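Side-chain contacts in Phi class glutathione transferase GSTF1 (PDB 4RI6), which probably catalyses the conjugation of glutathione to electrophilic substrates, releasing a halide from organic halides: residues A[195-198]-A[199-203]; A[174-177]-A[178-182]; A[80-83]-A[84-88]; A[161-164]-A[165-168]. All blocks are in the same frame, centred on the assembly; numbering follows the deposited sequence.

Overall arrangement
Following the chain, contact 3 (80-88) comes first, in the linker that leaves helix 69-79 of the thioredoxin-like domain and leads to helix 93-122 of the helical domain. Contact 4 (161-168) starts helix 164-179, contact 2 (174-182) ends the same helix, and contact 1 (195-203) ends helix 190-200. Each closes only a turn of its own, so the four follow in series and none nests or crosses. In space contact 1 touches the other three: Trp195 and Arg202 meet Asp166 and Phe162 of contact 4, Trp196 packs on contact 2 and Arg202 reaches Asn85 of contact 3. Leu88 and Ser87 of contact 3 also bond to Phe164 and Glu161.

Contact 1: residues A[195-198]-A[199-203]; sequences WWTE and ISNRE
Trp196 O is gripped twice by Ser200, whose OG donates to it over 2.7 Å and whose backbone N adds the ordinary helical bond, the two donors arriving from opposite faces of the carbonyl plane. This is the C-terminal turn of helix 190-200 in the all-helical domain of the glutathione transferase fold, where side-chain donors add to the backbone bonds or, at Thr197 O, make up for a weakened one. Ser200 OG reaches back because it sits between the backbone N and the carbonyl carbon (chi1 65°). One residue on, Asn201 serves Thr197: ND2 lies 2.9 Å from Thr197 O, on a lone pair in the carbonyl plane, with a nearly straight N-H (171°), whereas the bond from Asn201 N to that oxygen is weak. At Glu198 O a water takes over, donating weakly to the carbonyl and accepting from Arg202 NH1 at the edge of the guanidinium. NE of the same guanidinium forms a salt bridge with Glu25, and Glu198 OE2 one with Arg155.

The buried side of the turn is aromatic. Ser200 CB lies over the Trp196 indole, 4.0 Å from the centre of its five-membered ring, a CH-pi contact that accompanies the hydroxyl bond. Ile199 points its CD1 between the two tryptophans and comes to 3.9 Å from Trp196 CE3, while Leu170 of helix 164-179 packs against both Ile199 and Trp196. On the Trp195 side the same methyl rests over one face of the indole, displaced toward the rim, with Ile199 CD1 3.7 Å from Trp195 CZ2.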
loop_
_atom_site.group_PDB
_atom_site.type_symbol
_atom_site.label_atom_id
_atom_site.label_comp_id
_atom_site.label_asym_id
_atom_site.label_seq_id
_atom_site.Cartn_x
_atom_site.Cartn_y
_atom_site.Cartn_z
ATOM N N TRP A 195 -22.844 -0.027 -4.079
ATOM C CA TRP A 195 -21.608 0.723 -4.133
ATOM C C TRP A 195 -20.926 0.545 -5.487
ATOM O O TRP A 195 -20.551 1.528 -6.116
ATOM C CB TRP A 195 -20.713 0.247 -3.001
ATOM C CG TRP A 195 -19.271 0.634 -3.033
ATOM C CD1 TRP A 195 -18.735 1.848 -2.724
ATOM C CD2 TRP A 195 -18.164 -0.237 -3.292
ATOM N NE1 TRP A 195 -17.362 1.790 -2.795
ATOM C CE2 TRP A 195 -16.985 0.524 -3.142
ATOM C CE3 TRP A 195 -18.057 -1.581 -3.647
ATOM C CZ2 TRP A 195 -15.701 -0.024 -3.320
ATOM C CZ3 TRP A 195 -16.781 -2.124 -3.835
ATOM C CH2 TRP A 195 -15.623 -1.341 -3.660
ATOM N N TRP A 196 -20.778 -0.707 -5.923
ATOM C CA TRP A 196 -20.144 -0.994 -7.202
ATOM C C TRP A 196 -20.862 -0.262 -8.347
ATOM O O TRP A 196 -20.229 0.317 -9.252
ATOM C CB TRP A 196 -20.103 -2.498 -7.501
ATOM C CG TRP A 196 -19.421 -2.676 -8.809
ATOM C CD1 TRP A 196 -19.988 -3.045 -9.979
ATOM C CD2 TRP A 196 -18.053 -2.377 -9.101
ATOM N NE1 TRP A 196 -19.067 -3.015 -10.982
ATOM C CE2 TRP A 196 -17.866 -2.599 -10.475
ATOM C CE3 TRP A 196 -16.971 -1.940 -8.337
ATOM C CZ2 TRP A 196 -16.646 -2.407 -11.098
ATOM C CZ3 TRP A 196 -15.765 -1.757 -8.956
ATOM C CH2 TRP A 196 -15.609 -1.993 -10.321
ATOM N N THR A 197 -22.188 -0.291 -8.303
ATOM C CA THR A 197 -22.987 0.370 -9.318
ATOM C C THR A 197 -22.711 1.863 -9.298
ATOM O O THR A 197 -22.506 2.466 -10.342
ATOM C CB THR A 197 -24.476 0.089 -9.098
ATOM O OG1 THR A 197 -24.713 -1.320 -9.177
ATOM C CG2 THR A 197 -25.306 0.754 -10.143
ATOM N N GLU A 198 -22.672 2.470 -8.117
ATOM C CA GLU A 198 -22.443 3.911 -8.059
ATOM C C GLU A 198 -21.067 4.291 -8.553
ATOM O O GLU A 198 -20.921 5.239 -9.304
ATOM C CB GLU A 198 -22.625 4.460 -6.643
ATOM C CG GLU A 198 -24.038 4.339 -6.095
ATOM C CD GLU A 198 -24.399 5.525 -5.235
ATOM O OE1 GLU A 198 -24.642 5.351 -4.015
ATOM O OE2 GLU A 198 -24.455 6.650 -5.793
ATOM N N ILE A 199 -20.040 3.569 -8.134
ATOM C CA ILE A 199 -18.699 4.032 -8.459
ATOM C C ILE A 199 -18.317 3.691 -9.903
ATOM O O ILE A 199 -17.615 4.478 -10.552
ATOM C CB ILE A 199 -17.638 3.498 -7.453
ATOM C CG1 ILE A 199 -17.462 1.977 -7.492
ATOM C CG2 ILE A 199 -17.990 3.988 -6.065
ATOM C CD1 ILE A 199 -16.246 1.481 -6.647
ATOM N N SER A 200 -18.818 2.577 -10.442
ATOM C CA SER A 200 -18.407 2.162 -11.786
ATOM C C SER A 200 -19.122 2.945 -12.872
ATOM O O SER A 200 -18.716 2.906 -14.034
ATOM C CB SER A 200 -18.646 0.667 -11.997
ATOM O OG SER A 200 -20.022 0.323 -11.973
ATOM N N ASN A 201 -20.180 3.656 -12.496
ATOM C CA ASN A 201 -20.886 4.503 -13.452
ATOM C C ASN A 201 -20.525 5.992 -13.386
ATOM O O ASN A 201 -21.142 6.814 -14.075
ATOM C CB ASN A 201 -22.406 4.311 -13.285
ATOM C CG ASN A 201 -22.879 3.043 -13.941
ATOM O OD1 ASN A 201 -23.001 2.969 -15.172
ATOM N ND2 ASN A 201 -23.082 2.014 -13.144
ATOM N N ARG A 202 -19.492 6.339 -12.627
ATOM C CA ARG A 202 -18.951 7.689 -12.700
ATOM C C ARG A 202 -18.412 7.967 -14.102
ATOM O O ARG A 202 -17.856 7.079 -14.745
ATOM C CB ARG A 202 -17.853 7.878 -11.670
ATOM C CG ARG A 202 -18.375 7.755 -10.272
ATOM C CD ARG A 202 -17.275 8.027 -9.274
ATOM N NE ARG A 202 -16.842 9.425 -9.239
ATOM C CZ ARG A 202 -17.441 10.377 -8.535
ATOM N NH1 ARG A 202 -18.552 10.104 -7.866
ATOM N NH2 ARG A 202 -16.942 11.603 -8.515
ATOM N N GLU A 203 -18.564 9.203 -14.568
ATOM C CA GLU A 203 -18.115 9.560 -15.902
ATOM C C GLU A 203 -16.610 9.369 -16.034
ATOM O O GLU A 203 -16.145 8.970 -17.089
ATOM C CB GLU A 203 -18.504 11.005 -16.239
ATOM C CG GLU A 203 -20.010 11.239 -16.431
ATOM C CD GLU A 203 -20.595 10.431 -17.577
ATOM O OE1 GLU A 203 -19.840 10.063 -18.512
ATOM O OE2 GLU A 203 -21.813 10.146 -17.530
HETATM O O HOH W 1 -20.020 7.496 -7.471
#

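Contact 2: residues A[174-177]-A[178-182]; sequences DYLV and NSTDK
The Tyr175 ring meets Ser179 at its edge: Ser179 OG lies near the ring plane, 4.0 Å from Tyr175 CD1, and Phe123 meets the ring in an edge-to-face stack. The other flat pair is Asp174 and Asn178, one helical turn apart, whose carboxylate and amide planes are inclined by 52°. Asp174 OD2 accepts from the indole NE1 of Trp205.

The helix is near its C-terminal end here. Backbone bonds from Asn178 N to Asp174 O and from Ser179 N to Tyr175 O, both 2.9 Å, belong to the C-terminal part of helix 164-179. After them a side chain substitutes for the backbone: Thr180 OG1 donates to Leu176 O at 2.7 Å, in the carbonyl plane on a lone pair. With chi1 at 79° the hydroxyl is folded back over its own main chain, and it also accepts from Lys182 N at 2.9 Å, closing an ST turn. One hydroxyl thus joins the helix end to the following loop.

Leu176 packs between helices 93-122 and 130-150, and with Val177 touches Phe186 of helix 184-187. Tyr175 leans on helix 93-122 while its OH bonds to Leu12 O, beside the glutathione-binding Ser13.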
loop_
_atom_site.group_PDB
_atom_site.type_symbol
_atom_site.label_atom_id
_atom_site.label_comp_id
_atom_site.label_asym_id
_atom_site.label_seq_id
_atom_site.Cartn_x
_atom_site.Cartn_y
_atom_site.Cartn_z
ATOM N N ASP A 174 -13.566 -3.902 -11.782
ATOM C CA ASP A 174 -14.247 -3.837 -13.066
ATOM C C ASP A 174 -13.860 -5.043 -13.909
ATOM O O ASP A 174 -14.704 -5.624 -14.593
ATOM C CB ASP A 174 -13.921 -2.521 -13.804
ATOM C CG ASP A 174 -14.932 -2.201 -14.914
ATOM O OD1 ASP A 174 -14.826 -2.812 -15.981
ATOM O OD2 ASP A 174 -15.851 -1.369 -14.721
ATOM N N TYR A 175 -12.595 -5.454 -13.847
ATOM C CA TYR A 175 -12.209 -6.624 -14.622
ATOM C C TYR A 175 -12.916 -7.872 -14.096
ATOM O O TYR A 175 -13.383 -8.702 -14.879
ATOM C CB TYR A 175 -10.694 -6.823 -14.599
ATOM C CG TYR A 175 -9.930 -6.137 -15.722
ATOM C CD1 TYR A 175 -10.205 -6.403 -17.050
ATOM C CD2 TYR A 175 -8.896 -5.252 -15.436
ATOM C CE1 TYR A 175 -9.480 -5.780 -18.062
ATOM C CE2 TYR A 175 -8.171 -4.631 -16.437
ATOM C CZ TYR A 175 -8.467 -4.908 -17.755
ATOM O OH TYR A 175 -7.764 -4.321 -18.786
ATOM N N LEU A 176 -13.005 -8.019 -12.779
ATOM C CA LEU A 176 -13.676 -9.194 -12.237
ATOM C C LEU A 176 -15.161 -9.187 -12.599
ATOM O O LEU A 176 -15.696 -10.207 -13.033
ATOM C CB LEU A 176 -13.497 -9.275 -10.714
ATOM C CG LEU A 176 -12.052 -9.584 -10.308
ATOM C CD1 LEU A 176 -11.887 -9.514 -8.807
ATOM C CD2 LEU A 176 -11.597 -10.963 -10.852
ATOM N N VAL A 177 -15.825 -8.045 -12.446
ATOM C CA VAL A 177 -17.269 -7.988 -12.700
ATOM C C VAL A 177 -17.608 -8.186 -14.176
ATOM O O VAL A 177 -18.570 -8.879 -14.505
ATOM C CB VAL A 177 -17.874 -6.649 -12.192
ATOM C CG1 VAL A 177 -19.311 -6.481 -12.621
ATOM C CG2 VAL A 177 -17.816 -6.597 -10.680
ATOM N N ASN A 178 -16.829 -7.581 -15.065
ATOM C CA ASN A 178 -17.244 -7.477 -16.463
ATOM C C ASN A 178 -16.499 -8.388 -17.410
ATOM O O ASN A 178 -16.923 -8.556 -18.555
ATOM C CB ASN A 178 -17.092 -6.042 -16.938
ATOM C CG ASN A 178 -17.978 -5.099 -16.183
ATOM O OD1 ASN A 178 -17.506 -4.140 -15.582
ATOM N ND2 ASN A 178 -19.268 -5.381 -16.181
ATOM N N SER A 179 -15.398 -8.980 -16.943
ATOM C CA SER A 179 -14.568 -9.798 -17.830
ATOM C C SER A 179 -14.269 -11.204 -17.296
ATOM O O SER A 179 -13.550 -11.961 -17.939
ATOM C CB SER A 179 -13.254 -9.064 -18.127
ATOM O OG SER A 179 -13.520 -7.845 -18.815
ATOM N N THR A 180 -14.834 -11.568 -16.146
ATOM C CA THR A 180 -14.681 -12.923 -15.618
ATOM C C THR A 180 -16.023 -13.433 -15.154
ATOM O O THR A 180 -17.004 -12.692 -15.181
ATOM C CB THR A 180 -13.697 -12.987 -14.447
ATOM O OG1 THR A 180 -14.338 -12.542 -13.240
ATOM C CG2 THR A 180 -12.454 -12.162 -14.749
ATOM N N ASP A 181 -16.073 -14.683 -14.708
ATOM C CA ASP A 181 -17.313 -15.198 -14.145
ATOM C C ASP A 181 -17.301 -15.089 -12.614
ATOM O O ASP A 181 -18.062 -15.766 -11.921
ATOM C CB ASP A 181 -17.566 -16.638 -14.617
ATOM C CG ASP A 181 -16.582 -17.645 -14.058
ATOM O OD1 ASP A 181 -15.628 -17.278 -13.347
ATOM O OD2 ASP A 181 -16.781 -18.848 -14.352
ATOM N N LYS A 182 -16.476 -14.184 -12.100
ATOM C CA LYS A 182 -16.379 -13.973 -10.656
ATOM C C LYS A 182 -17.191 -12.762 -10.181
ATOM O O LYS A 182 -17.115 -12.373 -9.016
ATOM C CB LYS A 182 -14.917 -13.788 -10.233
ATOM C CG LYS A 182 -13.991 -14.908 -10.679
ATOM C CD LYS A 182 -14.512 -16.288 -10.293
ATOM C CE LYS A 182 -13.518 -17.342 -10.733
ATOM N NZ LYS A 182 -14.151 -18.655 -10.966
#

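Contact 3: residues A[80-83]-A[84-88]; sequences YADK and GNKSL. Unlike the reference sequence in segment 84-88: Lys86 (reference Arg).
Asp82 and Lys86 are joined by a salt bridge, Asp82 OD1 to Lys86 NZ at 2.7 Å, the one bond that side chains make across this turn. The ammonium meets the oxygen on its syn side, 34° out of the carboxylate plane. Both side chains run alongside each other and point the same way; the lysine is extended beyond CG, so that its methylenes pass the Asp82 backbone, with Lys86 CE 3.4 Å from Asp82 O. On the aspartate, CG stands opposite the backbone N (chi1 -159°), which brings the carboxylate round to the lysine.

Besides the bridge, a water ties the two backbones, donating to Ala81 O and to Lys86 O, each at 2.7 Å. The loop is the linker that leads from helix 69-79 of the thioredoxin-like domain toward helix 93-122 of the helical domain, and it is built from two type I beta turns, Tyr80 to Lys83 and Asn85 to Leu88. Gly84 connects them with a positive phi of 57°, a conformation that favours glycine. In the second turn Asn85 OD1 accepts from Ser87 N at 3.1 Å, an Asx turn, while its ND2 bonds to Glu25 OE1.

Further out, Lys26 NZ donates to both Lys83 O and Asn85 O, drawing the loop onto the end of helix 14-25. Ser87 OG is hydrogen-bonded to Glu161 OE2, in the loop before helix 164-179.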
loop_
_atom_site.group_PDB
_atom_site.type_symbol
_atom_site.label_atom_id
_atom_site.label_comp_id
_atom_site.label_asym_id
_atom_site.label_seq_id
_atom_site.Cartn_x
_atom_site.Cartn_y
_atom_site.Cartn_z
ATOM N N TYR A 80 -2.889 19.357 -7.087
ATOM C CA TYR A 80 -4.076 19.914 -7.711
ATOM C C TYR A 80 -5.252 19.884 -6.748
ATOM O O TYR A 80 -6.388 19.657 -7.151
ATOM C CB TYR A 80 -4.417 19.140 -8.980
ATOM C CG TYR A 80 -3.335 19.157 -10.035
ATOM C CD1 TYR A 80 -3.178 20.244 -10.876
ATOM C CD2 TYR A 80 -2.493 18.071 -10.206
ATOM C CE1 TYR A 80 -2.203 20.259 -11.849
ATOM C CE2 TYR A 80 -1.503 18.074 -11.179
ATOM C CZ TYR A 80 -1.362 19.169 -12.002
ATOM O OH TYR A 80 -0.383 19.185 -12.981
ATOM N N ALA A 81 -4.969 20.099 -5.467
ATOM C CA ALA A 81 -6.003 20.057 -4.435
ATOM C C ALA A 81 -7.217 20.905 -4.790
ATOM O O ALA A 81 -8.339 20.479 -4.581
ATOM C CB ALA A 81 -5.430 20.514 -3.096
ATOM N N ASP A 82 -6.982 22.090 -5.339
ATOM C CA ASP A 82 -8.052 23.070 -5.548
ATOM C C ASP A 82 -8.727 22.917 -6.904
ATOM O O ASP A 82 -9.541 23.750 -7.304
ATOM C CB ASP A 82 -7.486 24.485 -5.409
ATOM C CG ASP A 82 -8.553 25.518 -5.115
ATOM O OD1 ASP A 82 -9.583 25.159 -4.501
ATOM O OD2 ASP A 82 -8.364 26.698 -5.498
ATOM N N LYS A 83 -8.408 21.832 -7.593
ATOM C CA LYS A 83 -8.841 21.614 -8.965
ATOM C C LYS A 83 -9.790 20.419 -9.028
ATOM O O LYS A 83 -9.677 19.496 -8.211
ATOM C CB LYS A 83 -7.613 21.375 -9.849
ATOM C CG LYS A 83 -7.688 21.823 -11.281
ATOM C CD LYS A 83 -6.347 21.560 -11.948
ATOM C CE LYS A 83 -6.411 21.609 -13.469
ATOM N NZ LYS A 83 -7.497 22.468 -14.023
ATOM N N GLY A 84 -10.718 20.439 -9.987
ATOM C CA GLY A 84 -11.570 19.297 -10.243
ATOM C C GLY A 84 -12.323 18.893 -9.003
ATOM O O GLY A 84 -12.826 19.746 -8.288
ATOM N N ASN A 85 -12.399 17.590 -8.756
ATOM C CA ASN A 85 -13.005 17.075 -7.540
ATOM C C ASN A 85 -12.107 17.387 -6.329
ATOM O O ASN A 85 -11.123 16.693 -6.087
ATOM C CB ASN A 85 -13.237 15.570 -7.687
ATOM C CG ASN A 85 -13.970 14.959 -6.504
ATOM O OD1 ASN A 85 -14.175 15.598 -5.478
ATOM N ND2 ASN A 85 -14.355 13.700 -6.647
ATOM N N LYS A 86 -12.457 18.419 -5.572
ATOM C CA LYS A 86 -11.623 18.858 -4.458
ATOM C C LYS A 86 -11.593 17.864 -3.301
ATOM O O LYS A 86 -10.623 17.824 -2.540
ATOM C CB LYS A 86 -12.099 20.211 -3.936
ATOM C CG LYS A 86 -12.088 21.298 -4.991
ATOM C CD LYS A 86 -12.194 22.673 -4.378
ATOM C CE LYS A 86 -12.359 23.734 -5.441
ATOM N NZ LYS A 86 -12.293 25.101 -4.864
ATOM N N SER A 87 -12.647 17.067 -3.151
ATOM C CA SER A 87 -12.770 16.206 -1.983
ATOM C C SER A 87 -12.222 14.800 -2.210
ATOM O O SER A 87 -12.345 13.956 -1.326
ATOM C CB SER A 87 -14.231 16.089 -1.557
ATOM O OG SER A 87 -14.915 15.183 -2.407
ATOM N N LEU A 88 -11.614 14.545 -3.368
ATOM C CA LEU A 88 -11.289 13.165 -3.748
ATOM C C LEU A 88 -10.437 12.457 -2.693
ATOM O O LEU A 88 -10.651 11.275 -2.409
ATOM C CB LEU A 88 -10.587 13.133 -5.114
ATOM C CG LEU A 88 -10.278 11.741 -5.686
ATOM C CD1 LEU A 88 -11.556 10.919 -5.939
ATOM C CD2 LEU A 88 -9.477 11.857 -6.972
HETATM O O HOH W 2 -8.697 19.631 -1.992
#

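Contact 4: residues A[161-164]-A[165-168]; sequences EFSF and ADLS
Phe164 and Leu167 are the residues most deeply engaged, and together with Phe162 they enclose the start of helix 164-179, where Ser163 and Asp166 form a capping box. Phe162 CZ packs 3.6 Å from Leu167 CB: the residue before the N-cap meets the fourth one after it, the hydrophobic staple that goes with the box at this helix of glutathione transferases. The same ring passes Asp166 in the opposite direction, and its other neighbours include the guanidinium of Arg202 in a cation-pi contact.

Phe164 holds its ring out beside the first turn, CG opposite the backbone N (chi1 -174°). Leu167 CD2 reaches Phe164 CE1 at 3.9 Å, and Ser168 CB lies over one ring face. The ring also touches Arg18, Thr22 and Cys73 of the thioredoxin-like domain and Val103 of helix 93-122, and so bears on the interface between the two domains.

The box itself is buried. Ser163 OG accepts from Ala165 N at 3.0 Å, satisfying an amide of the first turn, and Asp166 OD1 is held by Leu157 N and Trp195 NE1. A water donates to Asp166 OD2 at 2.7 Å and is also bonded to Ser163 OG. In return, Ser163 N donates to Asp166 OD2 at 2.9 Å, using the anti lone pair of that oxygen.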
loop_
_atom_site.group_PDB
_atom_site.type_symbol
_atom_site.label_atom_id
_atom_site.label_comp_id
_atom_site.label_asym_id
_atom_site.label_seq_id
_atom_site.Cartn_x
_atom_site.Cartn_y
_atom_site.Cartn_z
ATOM N N GLU A 161 -19.178 10.405 0.715
ATOM C CA GLU A 161 -18.675 11.024 -0.492
ATOM C C GLU A 161 -17.716 10.069 -1.198
ATOM O O GLU A 161 -16.914 9.427 -0.542
ATOM C CB GLU A 161 -17.958 12.325 -0.119
ATOM C CG GLU A 161 -17.974 13.403 -1.171
ATOM C CD GLU A 161 -17.448 14.743 -0.646
ATOM O OE1 GLU A 161 -17.276 14.904 0.588
ATOM O OE2 GLU A 161 -17.207 15.643 -1.478
ATOM N N PHE A 162 -17.826 9.960 -2.515
ATOM C CA PHE A 162 -16.848 9.215 -3.319
ATOM C C PHE A 162 -15.448 9.695 -2.970
ATOM O O PHE A 162 -15.216 10.896 -2.860
ATOM C CB PHE A 162 -17.118 9.390 -4.818
ATOM C CG PHE A 162 -16.151 8.654 -5.723
ATOM C CD1 PHE A 162 -16.277 7.294 -5.943
ATOM C CD2 PHE A 162 -15.159 9.343 -6.406
ATOM C CE1 PHE A 162 -15.412 6.625 -6.793
ATOM C CE2 PHE A 162 -14.286 8.682 -7.255
ATOM C CZ PHE A 162 -14.413 7.321 -7.451
ATOM N N SER A 163 -14.518 8.767 -2.792
ATOM C CA SER A 163 -13.147 9.149 -2.486
ATOM C C SER A 163 -12.171 8.316 -3.267
ATOM O O SER A 163 -12.548 7.351 -3.942
ATOM C CB SER A 163 -12.846 8.994 -0.995
ATOM O OG SER A 163 -12.593 7.649 -0.652
ATOM N N PHE A 164 -10.895 8.664 -3.136
ATOM C CA PHE A 164 -9.861 7.857 -3.744
ATOM C C PHE A 164 -9.909 6.406 -3.261
ATOM O O PHE A 164 -9.513 5.490 -3.983
ATOM C CB PHE A 164 -8.467 8.456 -3.475
ATOM C CG PHE A 164 -7.393 7.740 -4.210
ATOM C CD1 PHE A 164 -7.290 7.875 -5.580
ATOM C CD2 PHE A 164 -6.548 6.851 -3.569
ATOM C CE1 PHE A 164 -6.368 7.181 -6.285
ATOM C CE2 PHE A 164 -5.603 6.159 -4.283
ATOM C CZ PHE A 164 -5.513 6.330 -5.641
ATOM N N ALA A 165 -10.390 6.179 -2.042
ATOM C CA ALA A 165 -10.514 4.807 -1.561
ATOM C C ALA A 165 -11.410 4.001 -2.483
ATOM O O ALA A 165 -11.075 2.878 -2.847
ATOM C CB ALA A 165 -11.034 4.768 -0.155
ATOM N N ASP A 166 -12.552 4.563 -2.863
ATOM C CA ASP A 166 -13.449 3.863 -3.789
ATOM C C ASP A 166 -12.810 3.736 -5.165
ATOM O O ASP A 166 -12.817 2.660 -5.773
ATOM C CB ASP A 166 -14.783 4.585 -3.888
ATOM C CG ASP A 166 -15.366 4.879 -2.532
ATOM O OD1 ASP A 166 -15.859 3.940 -1.866
ATOM O OD2 ASP A 166 -15.336 6.058 -2.140
ATOM N N LEU A 167 -12.230 4.840 -5.633
ATOM C CA LEU A 167 -11.602 4.890 -6.945
ATOM C C LEU A 167 -10.580 3.778 -7.091
ATOM O O LEU A 167 -10.545 3.089 -8.110
ATOM C CB LEU A 167 -10.968 6.265 -7.181
ATOM C CG LEU A 167 -10.404 6.563 -8.566
ATOM C CD1 LEU A 167 -10.306 8.069 -8.771
ATOM C CD2 LEU A 167 -9.032 5.900 -8.782
ATOM N N SER A 168 -9.804 3.549 -6.041
ATOM C CA SER A 168 -8.707 2.616 -6.137
ATOM C C SER A 168 -9.176 1.161 -6.334
ATOM O O SER A 168 -8.386 0.327 -6.818
ATOM C CB SER A 168 -7.822 2.757 -4.879
ATOM O OG SER A 168 -6.529 2.245 -5.085
HETATM O O HOH W 3 -15.028 6.784 0.406
#